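Esterase E25 (Uncultured bacterium, PDB 4Q05) probably hydrolyses carboxylic esters as a dimeric member of the GTSAG motif subfamily of the bacterial hormone-sensitive lipase family. Local coordinates at residues G233-D238 / V309-K314; S240-S245 / D275-L280; G214-L219 / G290-F295; N210-L215 / G228-G233; F295-T300 / Q345-E350. All coordinates share one frame; numbering follows the deposited sequence. Where two conformers were deposited one is given.

Overall arrangement
All five contacts belong to one alpha/beta hydrolase fold. Contacts 3 and 4 share helix 206-221, with centres about 6 Å apart. Contact 4 packs this helix on strand 229-235, and contact 3 on the loop leading into strand 294-299, the next strand of the sheet. Contact 5 covers strand 294-299 with helix 342-358. Contact 1 joins the end of strand 229-235 to helix 305-317, and touches contact 2 where R310 packs on T242. Along the chain, contact 4 closes first, contact 2 falls within the spans of contacts 1 and 3, and contact 5 closes last. Centres of contacts 2 and 5 are about 24 Å apart. Contacts 1, 2 and 5 touch the second subunit, near the dimer interface.

Contact 1. Residues G233-D238 / V309-K314; sequences GTPGAD and VRTHIK. With NA (sodium ion), chain C.
The turn that follows strand 229-235 of the alpha/beta hydrolase sheet meets helix 305-317 through A237, D238, R310 and T311. P235 to A237 form an inverse gamma turn centred on G236, and D238 follows it. R310 reaches D238 in a salt bridge. Both terminal nitrogens grip one oxygen: NH1 lies 2.8 Å from OD2 of D238, and NH2 of R310 lies 3.1 Å from the same OD2. The oxygen sits in the guanidinium plane, at its edge, and is approached on its anti side. The two flat groups are 66° apart. The other oxygen, OD1 of D238, is hydrogen-bonded to S240 OG, so both ends of the carboxylate are fixed. At the neighbouring pair, CB of A237 lies 3.0 Å from OG1 of T311, a close approach. That hydroxyl is hydrogen-bonded to A307 O in its own helix. H312 faces elsewhere. Its ring, with CG anti to the backbone N (chi1 172°), brings ND1 to 2.7 Å from the sodium ion. V326 O of the second subunit binds the same ion. The arrangement is a strand-end turn held to a flanking helix of an alpha/beta hydrolase, with a metal site at the dimer interface.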
# COMPACT_ATOMS: atom_id res chain seq x y z
N GLY A 233 -3.83 -9.70 -7.61
CA GLY A 233 -3.74 -8.39 -8.17
C GLY A 233 -5.10 -7.78 -8.10
O GLY A 233 -6.03 -8.42 -8.47
N THR A 234 -5.17 -6.56 -7.59
CA THR A 234 -6.39 -5.79 -7.42
C THR A 234 -7.63 -6.68 -7.18
O THR A 234 -8.54 -6.70 -7.93
CB THR A 234 -6.57 -4.78 -8.57
OG1 THR A 234 -7.70 -3.97 -8.35
CG2 THR A 234 -6.70 -5.46 -9.90
N PRO A 235 -7.53 -7.49 -6.04
CA PRO A 235 -8.57 -8.51 -5.92
C PRO A 235 -9.96 -7.96 -5.62
O PRO A 235 -10.07 -6.97 -4.96
CB PRO A 235 -8.10 -9.37 -4.78
CG PRO A 235 -7.38 -8.46 -3.90
CD PRO A 235 -6.58 -7.70 -4.83
N GLY A 236 -10.98 -8.60 -6.14
CA GLY A 236 -12.34 -8.24 -5.84
C GLY A 236 -12.69 -8.92 -4.54
O GLY A 236 -13.55 -9.77 -4.51
N ALA A 237 -11.97 -8.55 -3.50
CA ALA A 237 -12.06 -9.26 -2.22
C ALA A 237 -13.31 -8.90 -1.42
O ALA A 237 -13.85 -9.73 -0.69
CB ALA A 237 -10.79 -9.01 -1.39
N ASP A 238 -13.75 -7.66 -1.55
CA ASP A 238 -15.02 -7.22 -0.94
C ASP A 238 -15.83 -6.49 -1.98
O ASP A 238 -15.49 -5.37 -2.36
CB ASP A 238 -14.75 -6.30 0.26
CG ASP A 238 -16.02 -5.87 0.97
OD1 ASP A 238 -17.14 -6.13 0.46
OD2 ASP A 238 -15.90 -5.25 2.06
N VAL A 309 -5.58 -3.73 0.15
CA VAL A 309 -4.79 -3.51 1.35
C VAL A 309 -5.51 -4.10 2.56
O VAL A 309 -4.87 -4.54 3.51
CB VAL A 309 -4.43 -2.02 1.57
CG1 VAL A 309 -3.70 -1.47 0.34
CG2 VAL A 309 -5.66 -1.19 1.89
N ARG A 310 -6.84 -4.12 2.51
CA ARG A 310 -7.62 -4.77 3.55
C ARG A 310 -7.31 -6.25 3.53
O ARG A 310 -7.19 -6.87 4.58
CB ARG A 310 -9.12 -4.54 3.37
CG ARG A 310 -9.58 -3.13 3.75
CD ARG A 310 -11.02 -2.91 3.34
NE ARG A 310 -11.91 -3.82 4.05
CZ ARG A 310 -13.13 -4.14 3.65
NH1 ARG A 310 -13.63 -3.64 2.52
NH2 ARG A 310 -13.86 -4.99 4.36
N THR A 311 -7.16 -6.81 2.34
CA THR A 311 -6.85 -8.24 2.25
C THR A 311 -5.42 -8.51 2.73
O THR A 311 -5.18 -9.46 3.47
CB THR A 311 -7.04 -8.78 0.82
OG1 THR A 311 -8.41 -8.66 0.43
CG2 THR A 311 -6.61 -10.24 0.77
N HIS A 312 -4.49 -7.67 2.31
CA HIS A 312 -3.10 -7.80 2.72
C HIS A 312 -3.01 -7.78 4.24
O HIS A 312 -2.31 -8.58 4.85
CB HIS A 312 -2.24 -6.67 2.14
CG HIS A 312 -0.85 -6.64 2.69
ND1 HIS A 312 -0.43 -5.71 3.62
CD2 HIS A 312 0.21 -7.46 2.47
CE1 HIS A 312 0.84 -5.94 3.93
NE2 HIS A 312 1.25 -7.00 3.25
N ILE A 313 -3.73 -6.84 4.85
CA ILE A 313 -3.66 -6.66 6.29
C ILE A 313 -4.29 -7.87 6.97
O ILE A 313 -3.73 -8.39 7.93
CB ILE A 313 -4.33 -5.35 6.75
CG1 ILE A 313 -3.48 -4.14 6.32
CG2 ILE A 313 -4.50 -5.32 8.28
CD1 ILE A 313 -2.02 -4.18 6.89
N LYS A 314 -5.43 -8.33 6.46
CA LYS A 314 -6.09 -9.48 7.09
C LYS A 314 -5.21 -10.72 6.99
O LYS A 314 -5.12 -11.51 7.93
CB LYS A 314 -7.49 -9.74 6.49
CG LYS A 314 -8.26 -10.84 7.26
CD LYS A 314 -9.73 -10.92 6.86
CE LYS A 314 -10.49 -11.94 7.73
NZ LYS A 314 -11.95 -11.96 7.44
NA NA C . -1.59 -3.22 3.58

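Contact 2. Residues S240-S245 / D275-L280; sequences SKTGDS and DLKDPL
K277 lies against S240 and T242, and the flat group that shapes its end of the contact is the carboxylate of D275. The N of K277 approaches OD2 of D275 from above the carboxylate plane, 39° out of it, at 2.9 Å. This makes an Asx turn, set within a type I beta turn from D275 to D278. D278 repeats the pattern: its OD1 accepts from L280 N, two residues ahead and again from above the plane, in a second Asx turn. The first turn presents L276 and K277 to the loop at 240-245. CB of S240 lies 3.9 Å from CB of L276. The long chain of K277 runs extended beyond CG, past the serine, with its CE 3.8 Å from S240 OG. That hydroxyl is held by D238 OD1. K277 then passes T242 at about a right angle, and its CE comes to 3.6 Å from T242 OG1. L276 also packs on V267, R268 and A271 of helix 262-271. Farther along the 240-245 segment, D244 forms a salt bridge with R301 of the second subunit. A water joins the two segments: it accepts from K277 NZ at 3.0 Å and lies 2.7 Å from T242 OG1.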
# COMPACT_ATOMS: atom_id res chain seq x y z
N SER A 240 -19.15 -5.71 -1.73
CA SER A 240 -20.10 -4.73 -1.21
C SER A 240 -19.41 -3.40 -1.42
O SER A 240 -18.21 -3.37 -1.69
CB SER A 240 -20.39 -4.96 0.28
OG SER A 240 -19.24 -4.72 1.07
N LYS A 241 -20.15 -2.31 -1.30
CA LYS A 241 -19.53 -1.02 -1.47
C LYS A 241 -18.90 -0.60 -0.15
O LYS A 241 -19.28 0.40 0.47
CB LYS A 241 -20.51 0.03 -2.00
CG LYS A 241 -19.80 1.18 -2.69
CD LYS A 241 -20.76 2.21 -3.25
CE LYS A 241 -20.00 3.38 -3.86
NZ LYS A 241 -20.93 4.43 -4.37
N THR A 242 -17.94 -1.40 0.28
CA THR A 242 -17.22 -1.14 1.51
C THR A 242 -15.76 -1.03 1.14
O THR A 242 -15.20 -1.96 0.55
CB THR A 242 -17.40 -2.29 2.50
OG1 THR A 242 -18.79 -2.57 2.67
CG2 THR A 242 -16.76 -1.94 3.86
N GLY A 243 -15.15 0.10 1.48
CA GLY A 243 -13.76 0.36 1.15
C GLY A 243 -13.59 1.80 0.74
O GLY A 243 -14.25 2.27 -0.19
N ASP A 244 -12.73 2.52 1.46
CA ASP A 244 -12.44 3.92 1.16
C ASP A 244 -12.28 4.18 -0.34
O ASP A 244 -12.83 5.14 -0.87
CB ASP A 244 -11.15 4.35 1.87
CG ASP A 244 -11.39 4.90 3.27
OD1 ASP A 244 -12.55 4.91 3.72
OD2 ASP A 244 -10.41 5.31 3.92
N SER A 245 -11.52 3.32 -1.01
CA SER A 245 -11.18 3.59 -2.40
C SER A 245 -12.41 3.61 -3.32
O SER A 245 -12.41 4.30 -4.33
CB SER A 245 -10.12 2.61 -2.92
OG SER A 245 -10.54 1.25 -2.83
N ASP A 275 -26.06 -12.21 0.08
CA ASP A 275 -25.65 -10.92 0.62
C ASP A 275 -24.26 -10.59 0.09
O ASP A 275 -23.42 -11.47 -0.06
CB ASP A 275 -25.63 -10.95 2.15
CG ASP A 275 -25.42 -9.57 2.74
OD1 ASP A 275 -26.42 -8.83 2.87
OD2 ASP A 275 -24.26 -9.23 3.07
N LEU A 276 -24.01 -9.31 -0.19
CA LEU A 276 -22.74 -8.95 -0.79
C LEU A 276 -21.56 -9.11 0.16
O LEU A 276 -20.42 -9.15 -0.28
CB LEU A 276 -22.81 -7.53 -1.36
CG LEU A 276 -23.83 -7.33 -2.48
CD1 LEU A 276 -23.55 -6.06 -3.21
CD2 LEU A 276 -23.83 -8.53 -3.45
N LYS A 277 -21.82 -9.21 1.47
CA LYS A 277 -20.75 -9.50 2.43
C LYS A 277 -20.65 -10.98 2.78
O LYS A 277 -19.84 -11.38 3.61
CB LYS A 277 -20.90 -8.66 3.70
CG LYS A 277 -20.87 -7.16 3.42
CD LYS A 277 -20.88 -6.37 4.72
CE LYS A 277 -20.89 -4.88 4.44
NZ LYS A 277 -20.90 -4.09 5.71
N ASP A 278 -21.47 -11.80 2.14
CA ASP A 278 -21.35 -13.25 2.25
C ASP A 278 -19.94 -13.62 1.77
O ASP A 278 -19.53 -13.19 0.71
CB ASP A 278 -22.43 -13.89 1.35
CG ASP A 278 -22.47 -15.40 1.44
OD1 ASP A 278 -21.42 -16.03 1.68
OD2 ASP A 278 -23.56 -15.98 1.24
N PRO A 279 -19.20 -14.42 2.56
CA PRO A 279 -17.80 -14.73 2.18
C PRO A 279 -17.70 -15.46 0.87
O PRO A 279 -16.63 -15.47 0.26
CB PRO A 279 -17.31 -15.64 3.32
CG PRO A 279 -18.19 -15.32 4.48
CD PRO A 279 -19.54 -14.95 3.89
N LEU A 280 -18.78 -16.09 0.42
CA LEU A 280 -18.74 -16.75 -0.87
C LEU A 280 -18.73 -15.70 -1.98
O LEU A 280 -18.20 -15.94 -3.06
CB LEU A 280 -19.91 -17.73 -1.02
CG LEU A 280 -19.86 -18.94 -0.08
CD1 LEU A 280 -21.12 -19.79 -0.20
CD2 LEU A 280 -18.62 -19.78 -0.35
O HOH W 1 -20.54 -1.44 4.41

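Contact 3. Residues G214-L219 / G290-F295; sequences GLVQHL and GFPPTF
V216 sits squarely over the ring of F291. Its CG1 lies 3.6 Å from the centroid of the F291 ring and only 9° off the ring normal, a CH-pi contact over the face. This methyl is anti to the backbone N of its own residue (chi1 175°), which carries it outward from helix 206-221 onto the ring. Q217, the next residue of the helix, takes the edge of the same ring. Its CG lies near the ring plane, 3.7 Å from F291 CE1. Beyond that carbon the chain runs extended, and the amide plane stands 86° from the ring plane. NE2 of Q217 turns to the carbonyl oxygens of P283 and D287, so the glutamine ties the helix to the loop before the ring as well. V216 over the face and Q217 at the edge hold the ring on two sides. P292 adds a second apolar surface, with its CD 3.9 Å from V216 CG1. Just beyond it, T294 OG1 donates to P292 O at 3.0 Å, where the loop leads into strand 294-299. L230 of the neighbouring strand 229-235 touches both V216 and F291. Cutting F291 back to alanine removes the ring, and V216 CG1 would probably be left over a gap, with Q217 CG losing its neighbour at the edge. The contact belongs to the alpha/beta hydrolase fold: helix 206-221, which follows the probable nucleophile elbow, lies on one face of the central sheet and here meets the loop entering strand 294-299.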
# COMPACT_ATOMS: atom_id res chain seq x y z
N GLY A 214 -11.70 -17.65 -2.70
CA GLY A 214 -12.76 -18.58 -2.33
C GLY A 214 -12.33 -20.02 -2.44
O GLY A 214 -12.63 -20.84 -1.58
N LEU A 215 -11.60 -20.35 -3.50
CA LEU A 215 -11.07 -21.70 -3.66
C LEU A 215 -10.13 -22.08 -2.52
O LEU A 215 -10.24 -23.17 -1.95
CB LEU A 215 -10.31 -21.83 -4.97
CG LEU A 215 -9.59 -23.18 -5.08
CD1 LEU A 215 -10.61 -24.31 -5.08
CD2 LEU A 215 -8.72 -23.23 -6.32
N VAL A 216 -9.20 -21.20 -2.20
CA VAL A 216 -8.23 -21.53 -1.16
C VAL A 216 -8.95 -21.78 0.17
O VAL A 216 -8.57 -22.66 0.92
CB VAL A 216 -7.15 -20.45 -1.01
CG1 VAL A 216 -6.23 -20.77 0.16
CG2 VAL A 216 -6.34 -20.35 -2.30
N GLN A 217 -9.97 -20.98 0.47
CA GLN A 217 -10.74 -21.17 1.68
C GLN A 217 -11.42 -22.54 1.71
O GLN A 217 -11.42 -23.23 2.73
CB GLN A 217 -11.77 -20.05 1.83
CG GLN A 217 -11.12 -18.73 2.23
CD GLN A 217 -12.02 -17.54 2.02
OE1 GLN A 217 -12.83 -17.51 1.10
NE2 GLN A 217 -11.88 -16.54 2.87
N HIS A 218 -11.97 -22.93 0.57
CA HIS A 218 -12.58 -24.25 0.39
C HIS A 218 -11.54 -25.36 0.61
O HIS A 218 -11.75 -26.28 1.41
CB HIS A 218 -13.19 -24.35 -1.00
CG HIS A 218 -13.93 -25.63 -1.26
ND1 HIS A 218 -14.82 -26.17 -0.36
CD2 HIS A 218 -13.93 -26.45 -2.34
CE1 HIS A 218 -15.32 -27.29 -0.86
NE2 HIS A 218 -14.80 -27.48 -2.06
N LEU A 219 -10.40 -25.26 -0.08
CA LEU A 219 -9.32 -26.22 0.08
C LEU A 219 -8.90 -26.38 1.53
O LEU A 219 -8.66 -27.50 2.00
CB LEU A 219 -8.09 -25.83 -0.75
CG LEU A 219 -8.28 -25.71 -2.25
CD1 LEU A 219 -7.01 -25.16 -2.89
CD2 LEU A 219 -8.65 -27.06 -2.86
N GLY A 290 -4.08 -19.92 7.36
CA GLY A 290 -3.66 -21.06 6.57
C GLY A 290 -3.35 -20.73 5.12
O GLY A 290 -2.90 -21.59 4.38
N PHE A 291 -3.58 -19.49 4.71
CA PHE A 291 -3.28 -19.13 3.32
C PHE A 291 -1.79 -19.31 3.01
O PHE A 291 -0.94 -19.08 3.85
CB PHE A 291 -3.74 -17.69 2.99
CG PHE A 291 -5.11 -17.62 2.36
CD1 PHE A 291 -6.20 -18.23 2.98
CD2 PHE A 291 -5.30 -16.97 1.16
CE1 PHE A 291 -7.46 -18.17 2.40
CE2 PHE A 291 -6.55 -16.90 0.58
CZ PHE A 291 -7.64 -17.50 1.20
N PRO A 292 -1.50 -19.73 1.78
CA PRO A 292 -0.12 -19.79 1.29
C PRO A 292 0.45 -18.37 1.23
O PRO A 292 -0.33 -17.42 1.32
CB PRO A 292 -0.28 -20.31 -0.15
CG PRO A 292 -1.69 -20.77 -0.28
CD PRO A 292 -2.48 -19.99 0.72
N PRO A 293 1.77 -18.23 1.07
CA PRO A 293 2.33 -16.89 0.88
C PRO A 293 1.63 -16.19 -0.27
O PRO A 293 1.43 -16.80 -1.32
CB PRO A 293 3.79 -17.17 0.52
CG PRO A 293 4.09 -18.46 1.25
CD PRO A 293 2.82 -19.26 1.16
N THR A 294 1.27 -14.93 -0.06
CA THR A 294 0.46 -14.19 -1.02
C THR A 294 1.14 -12.89 -1.45
O THR A 294 1.73 -12.17 -0.64
CB THR A 294 -0.92 -13.91 -0.42
OG1 THR A 294 -1.57 -15.16 -0.16
CG2 THR A 294 -1.81 -13.08 -1.37
N PHE A 295 1.05 -12.60 -2.74
CA PHE A 295 1.65 -11.43 -3.36
C PHE A 295 0.48 -10.58 -3.83
O PHE A 295 -0.39 -11.08 -4.57
CB PHE A 295 2.51 -11.91 -4.54
CG PHE A 295 3.25 -10.81 -5.28
CD1 PHE A 295 2.58 -9.93 -6.12
CD2 PHE A 295 4.63 -10.72 -5.19
CE1 PHE A 295 3.28 -8.96 -6.83
CE2 PHE A 295 5.33 -9.75 -5.91
CZ PHE A 295 4.65 -8.87 -6.72

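Contact 4. Residues N210-L215 / G228-G233; sequences NLTMGL and GALFLG
This is a buried, apolar helix-on-strand contact, made by T212 and M213 of helix 206-221 with L230 and L232 of strand 229-235. The short axes pass 9.1 Å apart, and the two run roughly antiparallel at 147°. L232 makes the largest share of the contact: CD1 meets M213, and CD2 touches both M213 and T212. CD1 of L232 lies 3.9 Å from CG of M213, and the two side chains cross at about a right angle. CD2 of L232 lies 4.0 Å from CG2 of T212. The threonine methyl CG2 is anti to its backbone N, and it also meets L230, with CG2 4.3 Å from L230 CD2. Helix and strand belong to the beta-alpha-beta unit of strand 200-205, helix 206-221 and strand 229-235, which contains the probable nucleophile elbow of this alpha/beta hydrolase, at the joint of strand 200-205 and the helix. With an alanine at L232, both methyls are gone, and M213 CG and T212 CG2 would probably lose their apolar partner, leaving a gap between helix and strand. M213 bends at its third torsion, 70°, and its sulfur end packs on A237. On the polar side, OG1 of T212 is hydrogen-bonded to T136 OG1 and G208 O.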
# COMPACT_ATOMS: atom_id res chain seq x y z
N ASN A 210 -10.97 -13.16 -6.74
CA ASN A 210 -12.08 -13.49 -5.87
C ASN A 210 -12.28 -15.01 -5.82
O ASN A 210 -12.34 -15.60 -4.75
CB ASN A 210 -13.37 -12.77 -6.33
CG ASN A 210 -14.57 -13.11 -5.47
OD1 ASN A 210 -14.91 -14.28 -5.31
ND2 ASN A 210 -15.21 -12.08 -4.92
N LEU A 211 -12.35 -15.65 -6.99
CA LEU A 211 -12.46 -17.12 -7.04
C LEU A 211 -11.26 -17.78 -6.40
O LEU A 211 -11.38 -18.81 -5.73
CB LEU A 211 -12.56 -17.62 -8.49
CG LEU A 211 -13.75 -17.13 -9.30
CD1 LEU A 211 -13.55 -17.54 -10.76
CD2 LEU A 211 -15.07 -17.67 -8.73
N THR A 212 -10.08 -17.20 -6.60
CA THR A 212 -8.86 -17.76 -6.02
C THR A 212 -8.97 -17.79 -4.50
O THR A 212 -8.73 -18.81 -3.86
CB THR A 212 -7.62 -16.98 -6.49
OG1 THR A 212 -7.38 -17.28 -7.87
CG2 THR A 212 -6.39 -17.38 -5.69
N MET A 213 -9.34 -16.66 -3.92
CA MET A 213 -9.51 -16.60 -2.47
C MET A 213 -10.57 -17.60 -2.00
O MET A 213 -10.38 -18.31 -1.02
CB MET A 213 -9.88 -15.17 -2.04
CG MET A 213 -8.75 -14.15 -2.28
SD MET A 213 -9.30 -12.50 -1.81
CE MET A 213 -9.39 -12.65 -0.02
N GLY A 214 -11.70 -17.65 -2.70
CA GLY A 214 -12.76 -18.58 -2.33
C GLY A 214 -12.33 -20.02 -2.44
O GLY A 214 -12.63 -20.84 -1.58
N LEU A 215 -11.60 -20.35 -3.50
CA LEU A 215 -11.07 -21.70 -3.66
C LEU A 215 -10.13 -22.08 -2.52
O LEU A 215 -10.24 -23.17 -1.95
CB LEU A 215 -10.31 -21.83 -4.97
CG LEU A 215 -9.59 -23.18 -5.08
CD1 LEU A 215 -10.61 -24.31 -5.08
CD2 LEU A 215 -8.72 -23.23 -6.32
N GLY A 228 1.63 -23.41 -3.57
CA GLY A 228 2.82 -22.90 -2.92
C GLY A 228 2.81 -21.39 -2.75
O GLY A 228 3.51 -20.85 -1.90
N ALA A 229 2.02 -20.70 -3.56
CA ALA A 229 1.95 -19.24 -3.51
C ALA A 229 0.68 -18.74 -4.17
O ALA A 229 0.14 -19.40 -5.06
CB ALA A 229 3.16 -18.63 -4.19
N LEU A 230 0.20 -17.57 -3.75
CA LEU A 230 -0.96 -16.96 -4.40
C LEU A 230 -0.56 -15.62 -4.95
O LEU A 230 0.30 -14.94 -4.38
CB LEU A 230 -2.09 -16.73 -3.41
CG LEU A 230 -2.61 -17.93 -2.64
CD1 LEU A 230 -3.82 -17.49 -1.82
CD2 LEU A 230 -2.98 -19.07 -3.60
N PHE A 231 -1.17 -15.24 -6.06
CA PHE A 231 -1.05 -13.90 -6.61
C PHE A 231 -2.43 -13.25 -6.59
O PHE A 231 -3.38 -13.78 -7.17
CB PHE A 231 -0.54 -13.97 -8.04
CG PHE A 231 -0.55 -12.66 -8.75
CD1 PHE A 231 0.41 -11.70 -8.45
CD2 PHE A 231 -1.52 -12.36 -9.69
CE1 PHE A 231 0.40 -10.47 -9.10
CE2 PHE A 231 -1.53 -11.16 -10.35
CZ PHE A 231 -0.56 -10.20 -10.05
N LEU A 232 -2.56 -12.12 -5.89
CA LEU A 232 -3.82 -11.38 -5.86
C LEU A 232 -3.60 -9.95 -6.33
O LEU A 232 -3.21 -9.06 -5.55
CB LEU A 232 -4.42 -11.38 -4.46
CG LEU A 232 -4.65 -12.74 -3.82
CD1 LEU A 232 -5.17 -12.55 -2.41
CD2 LEU A 232 -5.64 -13.56 -4.65
N GLY A 233 -3.83 -9.70 -7.61
CA GLY A 233 -3.74 -8.39 -8.17
C GLY A 233 -5.10 -7.78 -8.10
O GLY A 233 -6.03 -8.42 -8.47

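Contact 5. Residues F295-T300 / Q345-E350; sequences FLITGT and QHAFAE
F295 and I297 of strand 294-299 press on A347 and E350 of helix 342-358. The ring of F295 reaches the helix backbone with its far end. CZ of F295 lies 3.4 Å from A347 O. CE2 of F295 lies 3.6 Å from E350 C. The side chain of E350 joins in through its CB, which lies in the ring plane at the edge, 3.7 Å from F295 CE2. Two residues along the strand, CD1 of I297 meets CB of A347 at 3.6 Å. This methyl stands at the end of an extended chain, since CG1 is anti to the backbone N (chi1 178°) and the next torsion is also trans. The small alanine lets the isoleucine come close to the helix.

A second shell sets these groups in place. The F295 ring is stacked on F325 and meets F354 edge-to-face, which probably limits its movement. In E350 the bend at chi2 (-77°) turns the carboxylate off the strand. There OE1 forms a salt bridge with R316 of the second subunit, which ties the helix to the dimer. I297 and A347 both touch Y327 of the next strand. L296, which lies between F295 and I297 in the strand, packs on T311 and H312 of helix 305-317 instead. Strand and helix run nearly antiparallel, at 170°, with their short axes 10.4 Å apart. This is the arrangement of an alpha/beta hydrolase fold, in which the C-terminal helix covers one face of the central sheet and helices such as 305-317 cover the other.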
# COMPACT_ATOMS: atom_id res chain seq x y z
N PHE A 295 1.05 -12.60 -2.74
CA PHE A 295 1.65 -11.43 -3.36
C PHE A 295 0.48 -10.58 -3.83
O PHE A 295 -0.39 -11.08 -4.57
CB PHE A 295 2.51 -11.91 -4.54
CG PHE A 295 3.25 -10.81 -5.28
CD1 PHE A 295 2.58 -9.93 -6.12
CD2 PHE A 295 4.63 -10.72 -5.19
CE1 PHE A 295 3.28 -8.96 -6.83
CE2 PHE A 295 5.33 -9.75 -5.91
CZ PHE A 295 4.65 -8.87 -6.72
N LEU A 296 0.43 -9.32 -3.40
CA LEU A 296 -0.69 -8.46 -3.77
C LEU A 296 -0.20 -7.17 -4.41
O LEU A 296 0.82 -6.63 -4.03
CB LEU A 296 -1.55 -8.09 -2.55
CG LEU A 296 -2.11 -9.25 -1.72
CD1 LEU A 296 -1.19 -9.51 -0.53
CD2 LEU A 296 -3.53 -8.91 -1.25
N ILE A 297 -0.95 -6.67 -5.38
CA ILE A 297 -0.56 -5.47 -6.08
C ILE A 297 -1.77 -4.60 -6.38
O ILE A 297 -2.86 -5.11 -6.68
CB ILE A 297 0.24 -5.80 -7.37
CG1 ILE A 297 0.60 -4.53 -8.13
CG2 ILE A 297 -0.55 -6.71 -8.27
CD1 ILE A 297 1.48 -4.79 -9.32
N THR A 298 -1.58 -3.30 -6.26
CA THR A 298 -2.64 -2.34 -6.53
C THR A 298 -1.94 -0.99 -6.77
O THR A 298 -0.74 -0.95 -7.03
CB THR A 298 -3.66 -2.29 -5.36
OG1 THR A 298 -4.69 -1.33 -5.63
CG2 THR A 298 -2.96 -1.94 -4.05
N GLY A 299 -2.67 0.12 -6.71
CA GLY A 299 -2.04 1.41 -6.93
C GLY A 299 -2.89 2.52 -6.37
O GLY A 299 -4.01 2.28 -5.94
N THR A 300 -2.36 3.74 -6.40
CA THR A 300 -3.02 4.86 -5.74
C THR A 300 -4.37 5.20 -6.35
O THR A 300 -5.22 5.78 -5.69
CB THR A 300 -2.13 6.11 -5.77
OG1 THR A 300 -1.72 6.34 -7.12
CG2 THR A 300 -0.89 5.90 -4.90
N GLN A 345 7.40 -3.93 -15.09
CA GLN A 345 8.62 -4.73 -15.12
C GLN A 345 9.08 -5.05 -13.71
O GLN A 345 9.52 -6.16 -13.43
CB GLN A 345 9.73 -3.99 -15.87
CG GLN A 345 9.44 -3.76 -17.34
CD GLN A 345 10.54 -2.98 -18.01
OE1 GLN A 345 11.34 -2.32 -17.34
NE2 GLN A 345 10.58 -3.04 -19.33
N HIS A 346 8.97 -4.07 -12.82
CA HIS A 346 9.37 -4.29 -11.44
C HIS A 346 8.41 -5.28 -10.77
O HIS A 346 8.83 -6.27 -10.15
CB HIS A 346 9.36 -2.97 -10.68
CG HIS A 346 9.55 -3.12 -9.21
ND1 HIS A 346 10.55 -3.87 -8.66
CD2 HIS A 346 8.86 -2.59 -8.16
CE1 HIS A 346 10.48 -3.81 -7.34
NE2 HIS A 346 9.46 -3.04 -7.02
N ALA A 347 7.12 -5.03 -10.93
CA ALA A 347 6.12 -5.83 -10.25
C ALA A 347 6.33 -7.32 -10.54
O ALA A 347 6.28 -8.17 -9.64
CB ALA A 347 4.74 -5.40 -10.70
N PHE A 348 6.56 -7.65 -11.80
CA PHE A 348 6.64 -9.05 -12.18
C PHE A 348 8.03 -9.64 -11.97
O PHE A 348 8.18 -10.84 -11.77
CB PHE A 348 6.08 -9.24 -13.59
CG PHE A 348 4.60 -9.04 -13.63
CD1 PHE A 348 3.76 -10.00 -13.10
CD2 PHE A 348 4.06 -7.86 -14.10
CE1 PHE A 348 2.38 -9.80 -13.08
CE2 PHE A 348 2.69 -7.66 -14.10
CZ PHE A 348 1.85 -8.63 -13.58
N ALA A 349 9.05 -8.79 -11.96
CA ALA A 349 10.34 -9.24 -11.44
C ALA A 349 10.20 -9.62 -9.95
O ALA A 349 10.73 -10.65 -9.52
CB ALA A 349 11.41 -8.17 -11.64
N GLU A 350 9.47 -8.82 -9.18
CA GLU A 350 9.17 -9.17 -7.79
C GLU A 350 8.35 -10.47 -7.71
O GLU A 350 8.62 -11.32 -6.87
CB GLU A 350 8.43 -8.03 -7.09
CG GLU A 350 9.26 -6.75 -6.92
CD GLU A 350 10.29 -6.83 -5.78
OE1 GLU A 350 10.35 -7.85 -5.06
OE2 GLU A 350 11.03 -5.84 -5.61